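Local coordinates for possible thiamine biosynthesis enzyme (Candida albicans, PDB 2X7Q), which is of unknown function but has the periplasmic binding protein fold and probably binds a small ligand, perhaps one linked to thiamine biosynthesis, at residues P23-Q35 and E239-S251. The protein carries 1 engineered substitution. Residues are numbered along the deposited sequence; the frame is centred on the assembly and turned at random. Where two conformers were deposited one is given.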
loop_
_atom_site.group_PDB
_atom_site.type_symbol
_atom_site.label_atom_id
_atom_site.label_comp_id
_atom_site.label_asym_id
_atom_site.label_seq_id
_atom_site.Cartn_x
_atom_site.Cartn_y
_atom_site.Cartn_z
ATOM N N PRO A 23 -5.992 2.345 -7.688
ATOM C CA PRO A 23 -5.697 3.200 -8.844
ATOM C C PRO A 23 -4.760 4.354 -8.499
ATOM O O PRO A 23 -5.207 5.489 -8.330
ATOM C CB PRO A 23 -7.075 3.741 -9.241
ATOM C CG PRO A 23 -7.872 3.696 -7.987
ATOM C CD PRO A 23 -7.391 2.475 -7.248
ATOM N N GLU A 24 -3.469 4.057 -8.399
ATOM C CA GLU A 24 -2.459 5.082 -8.158
ATOM C C GLU A 24 -1.287 4.905 -9.118
ATOM O O GLU A 24 -1.306 4.024 -9.977
ATOM C CB GLU A 24 -1.966 5.032 -6.709
ATOM C CG GLU A 24 -2.989 5.494 -5.687
ATOM C CD GLU A 24 -2.446 5.495 -4.276
ATOM O OE1 GLU A 24 -1.573 4.662 -3.973
ATOM O OE2 GLU A 24 -2.903 6.319 -3.459
ATOM N N HIS A 25 -0.264 5.739 -8.967
ATOM C CA HIS A 25 0.922 5.645 -9.809
ATOM C C HIS A 25 1.600 4.284 -9.678
ATOM O O HIS A 25 2.217 3.800 -10.624
ATOM C CB HIS A 25 1.912 6.765 -9.476
ATOM C CG HIS A 25 2.016 7.061 -8.012
ATOM N ND1 HIS A 25 2.035 8.354 -7.514
ATOM C CD2 HIS A 25 2.097 6.249 -6.938
ATOM C CE1 HIS A 25 2.130 8.311 -6.201
ATOM N NE2 HIS A 25 2.169 7.046 -5.820
ATOM N N PHE A 26 1.481 3.667 -8.506
ATOM C CA PHE A 26 2.122 2.378 -8.257
ATOM C C PHE A 26 1.539 1.256 -9.112
ATOM O O PHE A 26 2.202 0.249 -9.357
ATOM C CB PHE A 26 2.026 1.999 -6.776
ATOM C CG PHE A 26 2.861 2.859 -5.875
ATOM C CD1 PHE A 26 2.269 3.777 -5.025
ATOM C CD2 PHE A 26 4.241 2.750 -5.883
ATOM C CE1 PHE A 26 3.039 4.569 -4.196
ATOM C CE2 PHE A 26 5.018 3.541 -5.058
ATOM C CZ PHE A 26 4.415 4.453 -4.213
ATOM N N SER A 27 0.300 1.429 -9.560
ATOM C CA SER A 27 -0.386 0.392 -10.324
ATOM C C SER A 27 0.022 0.411 -11.795
ATOM O O SER A 27 -0.476 -0.382 -12.594
ATOM C CB SER A 27 -1.900 0.556 -10.206
ATOM O OG SER A 27 -2.339 1.723 -10.872
ATOM N N THR A 28 0.930 1.316 -12.146
ATOM C CA THR A 28 1.371 1.471 -13.530
ATOM C C THR A 28 1.813 0.157 -14.186
ATOM O O THR A 28 1.333 -0.181 -15.266
ATOM C CB THR A 28 2.487 2.532 -13.655
ATOM O OG1 THR A 28 1.949 3.831 -13.384
ATOM C CG2 THR A 28 3.075 2.525 -15.051
ATOM N N PRO A 29 2.729 -0.584 -13.538
ATOM C CA PRO A 29 3.203 -1.848 -14.114
ATOM C C PRO A 29 2.062 -2.816 -14.416
ATOM O O PRO A 29 2.121 -3.540 -15.409
ATOM C CB PRO A 29 4.099 -2.418 -13.011
ATOM C CG PRO A 29 4.571 -1.225 -12.262
ATOM C CD PRO A 29 3.415 -0.268 -12.273
ATOM N N LEU A 30 1.039 -2.829 -13.567
ATOM C CA LEU A 30 -0.119 -3.688 -13.782
ATOM C C LEU A 30 -0.811 -3.347 -15.095
ATOM O O LEU A 30 -1.231 -4.235 -15.834
ATOM C CB LEU A 30 -1.107 -3.560 -12.622
ATOM C CG LEU A 30 -0.615 -3.984 -11.238
ATOM C CD1 LEU A 30 -1.693 -3.752 -10.191
ATOM C CD2 LEU A 30 -0.186 -5.437 -11.251
ATOM N N PHE A 31 -0.921 -2.054 -15.383
ATOM C CA PHE A 31 -1.578 -1.593 -16.601
ATOM C C PHE A 31 -0.839 -2.035 -17.861
ATOM O O PHE A 31 -1.441 -2.598 -18.775
ATOM C CB PHE A 31 -1.724 -0.071 -16.586
ATOM C CG PHE A 31 -2.021 0.521 -17.934
ATOM C CD1 PHE A 31 -3.294 0.441 -18.478
ATOM C CD2 PHE A 31 -1.025 1.158 -18.657
ATOM C CE1 PHE A 31 -3.565 0.983 -19.720
ATOM C CE2 PHE A 31 -1.291 1.704 -19.898
ATOM C CZ PHE A 31 -2.563 1.616 -20.430
ATOM N N PHE A 32 0.463 -1.772 -17.905
ATOM C CA PHE A 32 1.273 -2.105 -19.074
ATOM C C PHE A 32 1.303 -3.608 -19.345
ATOM O O PHE A 32 1.410 -4.035 -20.492
ATOM C CB PHE A 32 2.696 -1.555 -18.926
ATOM C CG PHE A 32 2.800 -0.068 -19.144
ATOM C CD1 PHE A 32 3.050 0.791 -18.084
ATOM C CD2 PHE A 32 2.639 0.472 -20.411
ATOM C CE1 PHE A 32 3.144 2.157 -18.287
ATOM C CE2 PHE A 32 2.730 1.838 -20.618
ATOM C CZ PHE A 32 2.983 2.680 -19.555
ATOM N N ALA A 33 1.212 -4.405 -18.285
ATOM C CA ALA A 33 1.139 -5.855 -18.429
ATOM C C ALA A 33 -0.096 -6.247 -19.236
ATOM O O ALA A 33 -0.068 -7.206 -20.006
ATOM C CB ALA A 33 1.122 -6.525 -17.066
ATOM N N GLN A 34 -1.177 -5.497 -19.050
ATOM C CA GLN A 34 -2.417 -5.731 -19.781
ATOM C C GLN A 34 -2.337 -5.133 -21.183
ATOM O O GLN A 34 -2.784 -5.742 -22.154
ATOM C CB GLN A 34 -3.606 -5.136 -19.020
ATOM C CG GLN A 34 -4.953 -5.328 -19.705
ATOM C CD GLN A 34 -6.094 -4.671 -18.949
ATOM O OE1 GLN A 34 -6.858 -5.339 -18.252
ATOM N NE2 GLN A 34 -6.214 -3.357 -19.085
ATOM N N GLN A 35 -1.763 -3.937 -21.278
ATOM C CA GLN A 35 -1.598 -3.255 -22.558
ATOM C C GLN A 35 -0.774 -4.092 -23.531
ATOM O O GLN A 35 -1.110 -4.198 -24.710
ATOM C CB GLN A 35 -0.932 -1.892 -22.357
ATOM C CG GLN A 35 -0.751 -1.091 -23.640
ATOM C CD GLN A 35 0.119 0.138 -23.446
ATOM O OE1 GLN A 35 -0.375 1.266 -23.422
ATOM N NE2 GLN A 35 1.421 -0.076 -23.302
ATOM N N GLU A 239 6.479 6.506 -21.380
ATOM C CA GLU A 239 5.074 6.162 -21.551
ATOM C C GLU A 239 4.366 6.130 -20.205
ATOM O O GLU A 239 3.195 6.492 -20.096
ATOM C CB GLU A 239 4.945 4.802 -22.237
ATOM C CG GLU A 239 5.630 4.727 -23.590
ATOM C CD GLU A 239 5.526 3.356 -24.225
ATOM O OE1 GLU A 239 4.809 2.494 -23.676
ATOM O OE2 GLU A 239 6.160 3.143 -25.279
ATOM N N ALA A 240 5.088 5.683 -19.183
ATOM C CA ALA A 240 4.557 5.620 -17.829
ATOM C C ALA A 240 4.144 7.006 -17.350
ATOM O O ALA A 240 3.070 7.181 -16.778
ATOM C CB ALA A 240 5.589 5.019 -16.890
ATOM N N ILE A 241 5.005 7.989 -17.590
ATOM C CA ILE A 241 4.720 9.364 -17.198
ATOM C C ILE A 241 3.467 9.887 -17.892
ATOM O O ILE A 241 2.644 10.560 -17.273
ATOM C CB ILE A 241 5.908 10.302 -17.500
ATOM C CG1 ILE A 241 7.137 9.893 -16.685
ATOM C CG2 ILE A 241 5.534 11.742 -17.207
ATOM C CD1 ILE A 241 8.343 10.773 -16.919
ATOM N N GLU A 242 3.328 9.577 -19.178
ATOM C CA GLU A 242 2.169 10.005 -19.950
ATOM C C GLU A 242 0.896 9.339 -19.437
ATOM O O GLU A 242 -0.125 9.994 -19.259
ATOM C CB GLU A 242 2.365 9.691 -21.436
ATOM C CG GLU A 242 1.223 10.167 -22.326
ATOM C CD GLU A 242 1.404 9.768 -23.782
ATOM O OE1 GLU A 242 2.085 8.751 -24.041
ATOM O OE2 GLU A 242 0.859 10.465 -24.664
ATOM N N TYR A 243 0.964 8.031 -19.209
ATOM C CA TYR A 243 -0.182 7.269 -18.725
ATOM C C TYR A 243 -0.674 7.785 -17.378
ATOM O O TYR A 243 -1.867 8.011 -17.190
ATOM C CB TYR A 243 0.177 5.788 -18.602
ATOM C CG TYR A 243 -0.814 4.983 -17.779
ATOM C CD1 TYR A 243 -2.038 4.600 -18.309
ATOM C CD2 TYR A 243 -0.523 4.612 -16.471
ATOM C CE1 TYR A 243 -2.945 3.868 -17.561
ATOM C CE2 TYR A 243 -1.421 3.878 -15.714
ATOM C CZ TYR A 243 -2.629 3.510 -16.266
ATOM O OH TYR A 243 -3.529 2.785 -15.527
ATOM N N ILE A 244 0.250 7.963 -16.440
ATOM C CA ILE A 244 -0.096 8.394 -15.090
ATOM C C ILE A 244 -0.730 9.780 -15.080
ATOM O O ILE A 244 -1.727 10.006 -14.400
ATOM C CB ILE A 244 1.139 8.412 -14.168
ATOM C CG1 ILE A 244 1.733 7.010 -14.042
ATOM C CG2 ILE A 244 0.778 8.967 -12.803
ATOM C CD1 ILE A 244 2.983 6.952 -13.199
ATOM N N SER A 245 -0.151 10.701 -15.842
ATOM C CA SER A 245 -0.607 12.086 -15.843
ATOM C C SER A 245 -1.896 12.285 -16.637
ATOM O O SER A 245 -2.596 13.276 -16.447
ATOM C CB SER A 245 0.491 13.010 -16.378
ATOM O OG SER A 245 0.863 12.657 -17.698
ATOM N N SER A 246 -2.209 11.344 -17.522
ATOM C CA SER A 246 -3.385 11.469 -18.378
ATOM C C SER A 246 -4.576 10.662 -17.863
ATOM O O SER A 246 -5.704 10.855 -18.316
ATOM C CB SER A 246 -3.052 11.059 -19.814
ATOM O OG SER A 246 -2.701 9.691 -19.889
ATOM N N ASN A 247 -4.322 9.761 -16.917
ATOM C CA ASN A 247 -5.377 8.908 -16.374
ATOM C C ASN A 247 -5.546 9.038 -14.862
ATOM O O ASN A 247 -6.595 8.699 -14.317
ATOM C CB ASN A 247 -5.123 7.445 -16.744
ATOM C CG ASN A 247 -5.221 7.197 -18.236
ATOM O OD1 ASN A 247 -6.298 6.912 -18.761
ATOM N ND2 ASN A 247 -4.094 7.301 -18.928
ATOM N N LEU A 248 -4.510 9.528 -14.189
ATOM C CA LEU A 248 -4.547 9.675 -12.738
ATOM C C LEU A 248 -4.311 11.126 -12.323
ATOM O O LEU A 248 -3.857 11.942 -13.127
ATOM C CB LEU A 248 -3.517 8.753 -12.086
ATOM C CG LEU A 248 -3.625 7.275 -12.476
ATOM C CD1 LEU A 248 -2.487 6.464 -11.871
ATOM C CD2 LEU A 248 -4.975 6.701 -12.068
ATOM N N ASP A 249 -4.626 11.441 -11.071
ATOM C CA ASP A 249 -4.511 12.809 -10.577
ATOM C C ASP A 249 -3.068 13.181 -10.256
ATOM O O ASP A 249 -2.730 13.468 -9.105
ATOM C CB ASP A 249 -5.388 13.019 -9.343
ATOM C CG ASP A 249 -5.527 14.483 -8.972
ATOM O OD1 ASP A 249 -5.802 15.300 -9.874
ATOM O OD2 ASP A 249 -5.369 14.820 -7.781
ATOM N N TYR A 250 -2.221 13.175 -11.279
ATOM C CA TYR A 250 -0.834 13.591 -11.129
ATOM C C TYR A 250 -0.416 14.385 -12.354
ATOM O O TYR A 250 -0.731 14.005 -13.480
ATOM C CB TYR A 250 0.087 12.380 -10.975
ATOM C CG TYR A 250 -0.314 11.416 -9.882
ATOM C CD1 TYR A 250 0.179 11.554 -8.590
ATOM C CD2 TYR A 250 -1.175 10.357 -10.144
ATOM C CE1 TYR A 250 -0.181 10.670 -7.589
ATOM C CE2 TYR A 250 -1.539 9.468 -9.150
ATOM C CZ TYR A 250 -1.039 9.630 -7.876
ATOM O OH TYR A 250 -1.401 8.747 -6.886
ATOM N N SER A 251 0.283 15.492 -12.140
ATOM C CA SER A 251 0.827 16.254 -13.256
ATOM C C SER A 251 1.987 15.483 -13.869
ATOM O O SER A 251 2.556 14.598 -13.230
ATOM C CB SER A 251 1.291 17.635 -12.801
ATOM O OG SER A 251 2.384 17.544 -11.912
HETATM O O HOH W 1 -4.116 2.547 -12.849
#
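Tyr243 lays its ring flat against Phe31 in an offset stack, with centroids 3.9 Å apart and planes 11° from parallel. Followed outward, Tyr243 starts at CB, which faces CZ of Phe32. CG anti to the backbone N (chi1 165°) then sends the ring across helix 28-35. CD1 meets CE2 of Phe31 at 3.4 Å, CE1 lies over the centre of the Phe31 ring, and on the other side the CD2 edge of the ring has OG1 of Thr28 beside it, near the ring plane. CZ covers CG of Phe31, and OH, beside CB of Phe31, ends on a water 2.8 Å away that donates to OG of Ser27. In Phe31, too, CG lies anti to the backbone N, which brings the two rings face to face between the helices. Phe32 completes an aromatic cluster, its CE1 resting 4.0 Å from CB of Ala240.

Toward the 3-10 segment 25-27, Ile244 brings CG1 and CD1 against OG1 of Thr28, a hydroxyl already bonded to His25 O. CD1 of Leu248 packs on Glu24 O at 3.3 Å. Beyond it, Tyr250 sets OH over one face of the His25 imidazole, the two rings meeting obliquely; that hydroxyl bonds Thr180, while His25 also stacks on Trp258.

Measured over 28-35 and 239-247, the axes cross at 107° with a closest approach of 10.9 Å. The contact joins the loop and helix after strand 17-21 to helix 237-247 of this binding-protein fold. No direct hydrogen bond spans the segments: aromatic and aliphatic surfaces hold them together, a single water supplies the polar link, and the buried His25 N has no partner.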